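Local coordinates for protein enoyl-CoA hydratase (Bacillus halodurans, PDB 3LKE) that probably catalyses the hydration of the double bond of enoyl-CoA thioesters, as a member of the crotonase superfamily, at residues S35-I40 with L87-H92; A106-Y111 with G115-M120. All coordinates share one frame; numbering follows the deposited sequence.

Interaction 1. Residues S35-I40 with L87-H92; sequences SLLEAI and LHVLNH
With CG turned anti to the backbone N (chi1 -180°) and chi2 at 55°, Leu37 of helix 30-45 sends both of its methyl groups across to helix 81-98, where they close on His92 and Val89. CD1 makes the closest approach: it lies 3.8 Å from the carbonyl carbon C of His92 and 3.9 Å from His92 CB. The second methyl, CD2, is also 3.9 Å from His92 CB, which shows the fork of the leucine straddling that methylene. Leu37 CD2 also approaches Val89 CG1, more loosely, at 4.4 Å. The imidazole of His92 turns off from the leucine; His92 CD2 lies 3.5 Å from the plane of the His88 ring, nearer its edge than its centre. Leu37 and His92 have the closest CA atoms of the two segments, 6.9 Å apart. Beyond the segments, Leu37 continues onto Cys93 and Glu96, so one buried side chain follows the surface of helix 81-98 for more than a turn. No hydrogen bond spans the segments, which bury 169 Å² between them: the contact rests mainly on a leucine packed against a methylene and a carbonyl group, while the polar ring of the histidine stays out of it.

Interaction 2. Residues A106-Y111 with G115-M120; sequences ALINGY and GGFNMM
Two kinds of apolar contact join Ala106 and Ile108, on strand 103-108, to Met120 and Phe117 on the helical turns that come after the short strand 111-113: aliphatic packing around Met120, and a methyl group set against an aromatic edge. In the first, Ala106 CB lies 3.6 Å from Met120 CB and 3.8 Å from Met120 SD, beside the start of the methionine chain. That chain has CG anti to its carbonyl carbon (chi1 -60°); further bends at chi2 and chi3 bring SD alongside Ala106 CB and carry CE off from the strand. Ile108 CD1 adds a looser contact to Met120 CG at 4.3 Å. In the second kind, the same CD1 stands near the plane of the Phe117 ring, at its edge, 4.3 Å from Phe117 CD1; it does not cover a face. Phe117 also meets Phe134 edge-to-face.

Backbone hydrogen bonds act within the elements. Met120 N bonds to Phe117 O at 2.8 Å, an i to i+3 bond linking helix 115-118 to the 3-10 turn, and strand 103-108 pairs with its parallel neighbours through Leu107 to Leu54 and Ile108 to Ile127. In crotonase relatives a glycine N-H at the start of this helix, probably that of Gly115 here, contributes to the oxyanion hole. With four buried residues and no hydrogen bond across, hydrophobic packing alone seats that helix on the sheet.

Interaction 2 is the core contact, about 6 Å from the centre of the chain to its own centre against 11 Å for interaction 1, and all of its touching residues are buried; in interaction 1 only Leu37 is, with Val89 and His92 partly exposed. Both lack cross-segment hydrogen bonds, but the chemistry differs: a leucine against a histidine methylene and backbone between two helices, versus alanine, isoleucine, methionine and phenylalanine between strand and helical turns. Their centres lie 15 Å apart, and Met119 bridges them: its CE is 3.5 Å from Leu36 CD2. Helix 81-98 precedes strand 103-108, and the contacts are in series, interaction 1 closing before interaction 2 opens.

Interaction 1. Residues S35-I40 with L87-H92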
ATOM      1  N   SER A  35     -32.000  -4.355  -8.476  1.00 30.43           N
ATOM      2  CA  SER A  35     -32.626  -3.176  -7.896  1.00 29.04           C
ATOM      3  C   SER A  35     -31.571  -2.286  -7.256  1.00 30.54           C
ATOM      4  O   SER A  35     -31.641  -1.053  -7.314  1.00 30.55           O
ATOM      5  CB  SER A  35     -33.670  -3.598  -6.862  1.00 33.47           C
ATOM      6  OG  SER A  35     -34.718  -4.327  -7.492  1.00 34.84           O
ATOM      7  N   LEU A  36     -30.582  -2.926  -6.649  1.00 29.17           N
ATOM      8  CA  LEU A  36     -29.488  -2.199  -6.038  1.00 28.49           C
ATOM      9  C   LEU A  36     -28.707  -1.424  -7.095  1.00 29.21           C
ATOM     10  O   LEU A  36     -28.419  -0.241  -6.918  1.00 26.78           O
ATOM     11  CB  LEU A  36     -28.578  -3.164  -5.285  1.00 25.85           C
ATOM     12  CG  LEU A  36     -27.330  -2.548  -4.663  1.00 27.18           C
ATOM     13  CD1 LEU A  36     -27.681  -1.440  -3.676  1.00 28.98           C
ATOM     14  CD2 LEU A  36     -26.518  -3.633  -3.988  1.00 31.10           C
ATOM     15  N   LEU A  37     -28.374  -2.087  -8.195  1.00 27.81           N
ATOM     16  CA  LEU A  37     -27.634  -1.441  -9.276  1.00 28.98           C
ATOM     17  C   LEU A  37     -28.385  -0.206  -9.769  1.00 32.41           C
ATOM     18  O   LEU A  37     -27.804   0.873  -9.944  1.00 29.70           O
ATOM     19  CB  LEU A  37     -27.420  -2.420 -10.429  1.00 27.46           C
ATOM     20  CG  LEU A  37     -26.652  -1.899 -11.643  1.00 28.51           C
ATOM     21  CD1 LEU A  37     -25.285  -1.331 -11.239  1.00 30.43           C
ATOM     22  CD2 LEU A  37     -26.491  -3.024 -12.648  1.00 29.93           C
ATOM     23  N   GLU A  38     -29.688  -0.373  -9.974  1.00 32.29           N
ATOM     24  CA  GLU A  38     -30.542   0.697 -10.470  1.00 32.85           C
ATOM     25  C   GLU A  38     -30.526   1.902  -9.527  1.00 30.50           C
ATOM     26  O   GLU A  38     -30.482   3.051  -9.967  1.00 31.65           O
ATOM     27  CB  GLU A  38     -31.964   0.154 -10.637  1.00 36.99           C
ATOM     28  CG  GLU A  38     -32.977   1.126 -11.204  1.00 43.73           C
ATOM     29  CD  GLU A  38     -34.379   0.533 -11.248  1.00 50.02           C
ATOM     30  OE1 GLU A  38     -35.348   1.308 -11.413  1.00 56.86           O
ATOM     31  OE2 GLU A  38     -34.511  -0.706 -11.109  1.00 48.93           O
ATOM     32  N   ALA A  39     -30.543   1.630  -8.228  1.00 30.29           N
ATOM     33  CA  ALA A  39     -30.511   2.676  -7.219  1.00 30.36           C
ATOM     34  C   ALA A  39     -29.161   3.393  -7.214  1.00 28.99           C
ATOM     35  O   ALA A  39     -29.095   4.617  -7.112  1.00 30.70           O
ATOM     36  CB  ALA A  39     -30.806   2.088  -5.840  1.00 29.64           C
ATOM     37  N   ILE A  40     -28.086   2.619  -7.323  1.00 28.60           N
ATOM     38  CA  ILE A  40     -26.737   3.181  -7.328  1.00 30.12           C
ATOM     39  C   ILE A  40     -26.535   4.123  -8.513  1.00 30.31           C
ATOM     40  O   ILE A  40     -26.020   5.233  -8.360  1.00 32.42           O
ATOM     41  CB  ILE A  40     -25.668   2.068  -7.379  1.00 29.49           C
ATOM     42  CG1 ILE A  40     -25.652   1.289  -6.060  1.00 25.85           C
ATOM     43  CG2 ILE A  40     -24.298   2.667  -7.672  1.00 31.33           C
ATOM     44  CD1 ILE A  40     -24.921  -0.044  -6.134  1.00 26.23           C
ATOM     45  N   LEU A  87     -23.308 -12.707 -11.098  1.00 27.43           N
ATOM     46  CA  LEU A  87     -21.991 -12.102 -10.958  1.00 29.70           C
ATOM     47  C   LEU A  87     -21.946 -10.802 -11.737  1.00 27.67           C
ATOM     48  O   LEU A  87     -21.380  -9.813 -11.279  1.00 26.46           O
ATOM     49  CB  LEU A  87     -20.899 -13.061 -11.440  1.00 27.13           C
ATOM     50  CG  LEU A  87     -20.637 -14.190 -10.447  1.00 28.15           C
ATOM     51  CD1 LEU A  87     -19.677 -15.236 -11.018  1.00 31.88           C
ATOM     52  CD2 LEU A  87     -20.108 -13.619  -9.118  1.00 29.51           C
ATOM     53  N   HIS A  88     -22.574 -10.801 -12.907  1.00 25.34           N
ATOM     54  CA  HIS A  88     -22.557  -9.639 -13.774  1.00 28.16           C
ATOM     55  C   HIS A  88     -23.210  -8.440 -13.087  1.00 29.07           C
ATOM     56  O   HIS A  88     -22.642  -7.349 -13.047  1.00 28.01           O
ATOM     57  CB  HIS A  88     -23.249  -9.966 -15.110  1.00 33.00           C
ATOM     58  CG  HIS A  88     -23.340  -8.804 -16.052  1.00 34.40           C
ATOM     59  ND1 HIS A  88     -22.249  -8.311 -16.735  1.00 42.96           N
ATOM     60  CD2 HIS A  88     -24.396  -8.051 -16.438  1.00 43.70           C
ATOM     61  CE1 HIS A  88     -22.626  -7.294 -17.491  1.00 40.03           C
ATOM     62  NE2 HIS A  88     -23.925  -7.119 -17.333  1.00 45.75           N
ATOM     63  N   VAL A  89     -24.407  -8.651 -12.547  1.00 31.62           N
ATOM     64  CA  VAL A  89     -25.140  -7.585 -11.881  1.00 24.59           C
ATOM     65  C   VAL A  89     -24.420  -7.138 -10.611  1.00 25.25           C
ATOM     66  O   VAL A  89     -24.243  -5.948 -10.377  1.00 24.35           O
ATOM     67  CB  VAL A  89     -26.586  -8.018 -11.548  1.00 25.34           C
ATOM     68  CG1 VAL A  89     -27.322  -6.901 -10.827  1.00 28.09           C
ATOM     69  CG2 VAL A  89     -27.328  -8.398 -12.829  1.00 34.61           C
ATOM     70  N   LEU A  90     -23.983  -8.094  -9.802  1.00 25.78           N
ATOM     71  CA  LEU A  90     -23.325  -7.744  -8.543  1.00 23.02           C
ATOM     72  C   LEU A  90     -21.950  -7.112  -8.765  1.00 22.41           C
ATOM     73  O   LEU A  90     -21.572  -6.204  -8.039  1.00 24.69           O
ATOM     74  CB  LEU A  90     -23.238  -8.948  -7.609  1.00 23.66           C
ATOM     75  CG  LEU A  90     -24.579  -9.526  -7.135  1.00 24.53           C
ATOM     76  CD1 LEU A  90     -24.358 -10.753  -6.264  1.00 24.78           C
ATOM     77  CD2 LEU A  90     -25.413  -8.477  -6.397  1.00 24.46           C
ATOM     78  N   ASN A  91     -21.206  -7.566  -9.769  1.00 23.44           N
ATOM     79  CA  ASN A  91     -19.945  -6.884 -10.082  1.00 24.84           C
ATOM     80  C   ASN A  91     -20.200  -5.440 -10.504  1.00 25.84           C
ATOM     81  O   ASN A  91     -19.448  -4.528 -10.152  1.00 25.58           O
ATOM     82  CB  ASN A  91     -19.152  -7.616 -11.165  1.00 24.15           C
ATOM     83  CG  ASN A  91     -18.539  -8.895 -10.670  1.00 26.47           C
ATOM     84  OD1 ASN A  91     -18.421  -9.120  -9.457  1.00 24.78           O
ATOM     85  ND2 ASN A  91     -18.133  -9.754 -11.606  1.00 27.01           N
ATOM     86  N   HIS A  92     -21.265  -5.215 -11.267  1.00 24.92           N
ATOM     87  CA  HIS A  92     -21.570  -3.843 -11.637  1.00 25.64           C
ATOM     88  C   HIS A  92     -21.936  -2.971 -10.446  1.00 24.82           C
ATOM     89  O   HIS A  92     -21.554  -1.804 -10.399  1.00 26.08           O
ATOM     90  CB  HIS A  92     -22.619  -3.766 -12.746  1.00 30.15           C
ATOM     91  CG  HIS A  92     -22.026  -3.848 -14.116  1.00 33.31           C
ATOM     92  ND1 HIS A  92     -21.357  -2.791 -14.698  1.00 38.25           N
ATOM     93  CD2 HIS A  92     -21.973  -4.864 -15.008  1.00 42.85           C
ATOM     94  CE1 HIS A  92     -20.926  -3.151 -15.893  1.00 42.74           C
ATOM     95  NE2 HIS A  92     -21.288  -4.403 -16.107  1.00 47.30           N
TER

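Interaction 2. Residues A106-Y111 with G115-M120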
ATOM      1  N   ALA A 106     -21.170   3.354   3.820  1.00 21.33           N
ATOM      2  CA  ALA A 106     -21.959   2.181   4.185  1.00 22.47           C
ATOM      3  C   ALA A 106     -22.137   2.115   5.692  1.00 22.29           C
ATOM      4  O   ALA A 106     -21.185   2.276   6.451  1.00 22.00           O
ATOM      5  CB  ALA A 106     -21.295   0.902   3.658  1.00 25.11           C
ATOM      6  N   LEU A 107     -23.375   1.910   6.132  1.00 23.98           N
ATOM      7  CA  LEU A 107     -23.645   1.817   7.562  1.00 21.78           C
ATOM      8  C   LEU A 107     -23.921   0.360   7.892  1.00 21.33           C
ATOM      9  O   LEU A 107     -24.966  -0.168   7.497  1.00 24.84           O
ATOM     10  CB  LEU A 107     -24.853   2.689   7.936  1.00 21.63           C
ATOM     11  CG  LEU A 107     -24.761   4.138   7.455  1.00 21.80           C
ATOM     12  CD1 LEU A 107     -26.011   4.934   7.852  1.00 25.50           C
ATOM     13  CD2 LEU A 107     -23.515   4.777   8.047  1.00 25.69           C
ATOM     14  N   ILE A 108     -22.982  -0.281   8.583  1.00 22.74           N
ATOM     15  CA  ILE A 108     -23.095  -1.699   8.893  1.00 26.52           C
ATOM     16  C   ILE A 108     -23.687  -1.865  10.283  1.00 21.53           C
ATOM     17  O   ILE A 108     -22.976  -1.741  11.275  1.00 23.96           O
ATOM     18  CB  ILE A 108     -21.730  -2.414   8.869  1.00 28.65           C
ATOM     19  CG1 ILE A 108     -20.914  -2.019   7.627  1.00 27.79           C
ATOM     20  CG2 ILE A 108     -21.923  -3.922   8.951  1.00 25.98           C
ATOM     21  CD1 ILE A 108     -21.605  -2.352   6.301  1.00 27.42           C
ATOM     22  N   ASN A 109     -24.982  -2.154  10.337  1.00 27.16           N
ATOM     23  CA  ASN A 109     -25.700  -2.174  11.613  1.00 30.82           C
ATOM     24  C   ASN A 109     -25.645  -3.522  12.323  1.00 31.06           C
ATOM     25  O   ASN A 109     -25.476  -3.582  13.532  1.00 34.90           O
ATOM     26  CB  ASN A 109     -27.146  -1.728  11.427  1.00 28.64           C
ATOM     27  CG  ASN A 109     -27.921  -2.638  10.489  1.00 30.77           C
ATOM     28  OD1 ASN A 109     -27.454  -2.962   9.405  1.00 28.45           O
ATOM     29  ND2 ASN A 109     -29.109  -3.045  10.901  1.00 32.65           N
ATOM     30  N   GLY A 110     -25.789  -4.599  11.562  1.00 30.18           N
ATOM     31  CA  GLY A 110     -25.744  -5.942  12.114  1.00 29.80           C
ATOM     32  C   GLY A 110     -24.764  -6.779  11.315  1.00 29.53           C
ATOM     33  O   GLY A 110     -23.822  -6.242  10.725  1.00 29.46           O
ATOM     34  N   TYR A 111     -24.977  -8.090  11.260  1.00 26.26           N
ATOM     35  CA  TYR A 111     -23.943  -8.927  10.639  1.00 27.87           C
ATOM     36  C   TYR A 111     -23.830  -8.694   9.137  1.00 23.94           C
ATOM     37  O   TYR A 111     -24.788  -8.308   8.470  1.00 22.38           O
ATOM     38  CB  TYR A 111     -24.076 -10.412  11.002  1.00 28.73           C
ATOM     39  CG  TYR A 111     -25.358 -11.090  10.589  1.00 30.08           C
ATOM     40  CD1 TYR A 111     -25.563 -11.486   9.274  1.00 28.56           C
ATOM     41  CD2 TYR A 111     -26.348 -11.373  11.524  1.00 31.54           C
ATOM     42  CE1 TYR A 111     -26.719 -12.123   8.893  1.00 32.17           C
ATOM     43  CE2 TYR A 111     -27.513 -12.015  11.150  1.00 35.42           C
ATOM     44  CZ  TYR A 111     -27.693 -12.386   9.830  1.00 33.01           C
ATOM     45  OH  TYR A 111     -28.850 -13.019   9.429  1.00 36.84           O
ATOM     46  N   GLY A 115     -19.734 -11.432   0.650  1.00 20.09           N
ATOM     47  CA  GLY A 115     -19.975 -10.324  -0.246  1.00 20.63           C
ATOM     48  C   GLY A 115     -20.980  -9.327   0.313  1.00 22.96           C
ATOM     49  O   GLY A 115     -21.042  -8.190  -0.143  1.00 22.13           O
ATOM     50  N   GLY A 116     -21.785  -9.761   1.283  1.00 22.19           N
ATOM     51  CA  GLY A 116     -22.686  -8.848   1.978  1.00 22.48           C
ATOM     52  C   GLY A 116     -21.926  -7.703   2.629  1.00 24.41           C
ATOM     53  O   GLY A 116     -22.431  -6.572   2.765  1.00 24.47           O
ATOM     54  N   PHE A 117     -20.698  -7.991   3.049  1.00 21.85           N
ATOM     55  CA  PHE A 117     -19.818  -6.942   3.529  1.00 20.91           C
ATOM     56  C   PHE A 117     -18.912  -6.448   2.409  1.00 22.50           C
ATOM     57  O   PHE A 117     -18.742  -5.246   2.226  1.00 23.93           O
ATOM     58  CB  PHE A 117     -18.950  -7.423   4.695  1.00 21.16           C
ATOM     59  CG  PHE A 117     -17.965  -6.389   5.162  1.00 21.10           C
ATOM     60  CD1 PHE A 117     -18.411  -5.167   5.634  1.00 22.20           C
ATOM     61  CD2 PHE A 117     -16.605  -6.617   5.089  1.00 25.14           C
ATOM     62  CE1 PHE A 117     -17.525  -4.201   6.066  1.00 23.52           C
ATOM     63  CE2 PHE A 117     -15.703  -5.654   5.521  1.00 25.86           C
ATOM     64  CZ  PHE A 117     -16.166  -4.440   6.003  1.00 23.01           C
ATOM     65  N   ASN A 118     -18.345  -7.381   1.645  1.00 20.53           N
ATOM     66  CA  ASN A 118     -17.264  -7.021   0.721  1.00 20.30           C
ATOM     67  C   ASN A 118     -17.639  -6.002  -0.346  1.00 21.15           C
ATOM     68  O   ASN A 118     -16.806  -5.164  -0.712  1.00 20.35           O
ATOM     69  CB  ASN A 118     -16.652  -8.278   0.096  1.00 20.37           C
ATOM     70  CG  ASN A 118     -16.059  -9.195   1.142  1.00 21.85           C
ATOM     71  OD1 ASN A 118     -15.619  -8.730   2.183  1.00 22.23           O
ATOM     72  ND2 ASN A 118     -16.027 -10.501   0.868  1.00 21.62           N
ATOM     73  N   MET A 119     -18.878  -6.060  -0.834  1.00 21.57           N
ATOM     74  CA  MET A 119     -19.369  -5.031  -1.768  1.00 20.80           C
ATOM     75  C   MET A 119     -19.176  -3.623  -1.195  1.00 22.02           C
ATOM     76  O   MET A 119     -18.826  -2.687  -1.919  1.00 23.04           O
ATOM     77  CB  MET A 119     -20.832  -5.272  -2.176  1.00 21.36           C
ATOM     78  CG  MET A 119     -20.990  -6.364  -3.242  1.00 27.30           C
ATOM     79  SD  MET A 119     -22.591  -6.352  -4.108  1.00 25.32           S
ATOM     80  CE  MET A 119     -23.243  -4.747  -3.517  1.00 19.31           C
ATOM     81  N   MET A 120     -19.365  -3.483   0.112  1.00 22.55           N
ATOM     82  CA  MET A 120     -19.285  -2.164   0.730  1.00 20.78           C
ATOM     83  C   MET A 120     -17.848  -1.657   0.860  1.00 20.77           C
ATOM     84  O   MET A 120     -17.629  -0.498   1.196  1.00 21.87           O
ATOM     85  CB  MET A 120     -20.005  -2.127   2.085  1.00 19.19           C
ATOM     86  CG  MET A 120     -21.509  -2.478   2.006  1.00 21.98           C
ATOM     87  SD  MET A 120     -22.483  -1.396   0.912  1.00 15.00           S
ATOM     88  CE  MET A 120     -22.803  -2.478  -0.454  1.00 27.08           C
TER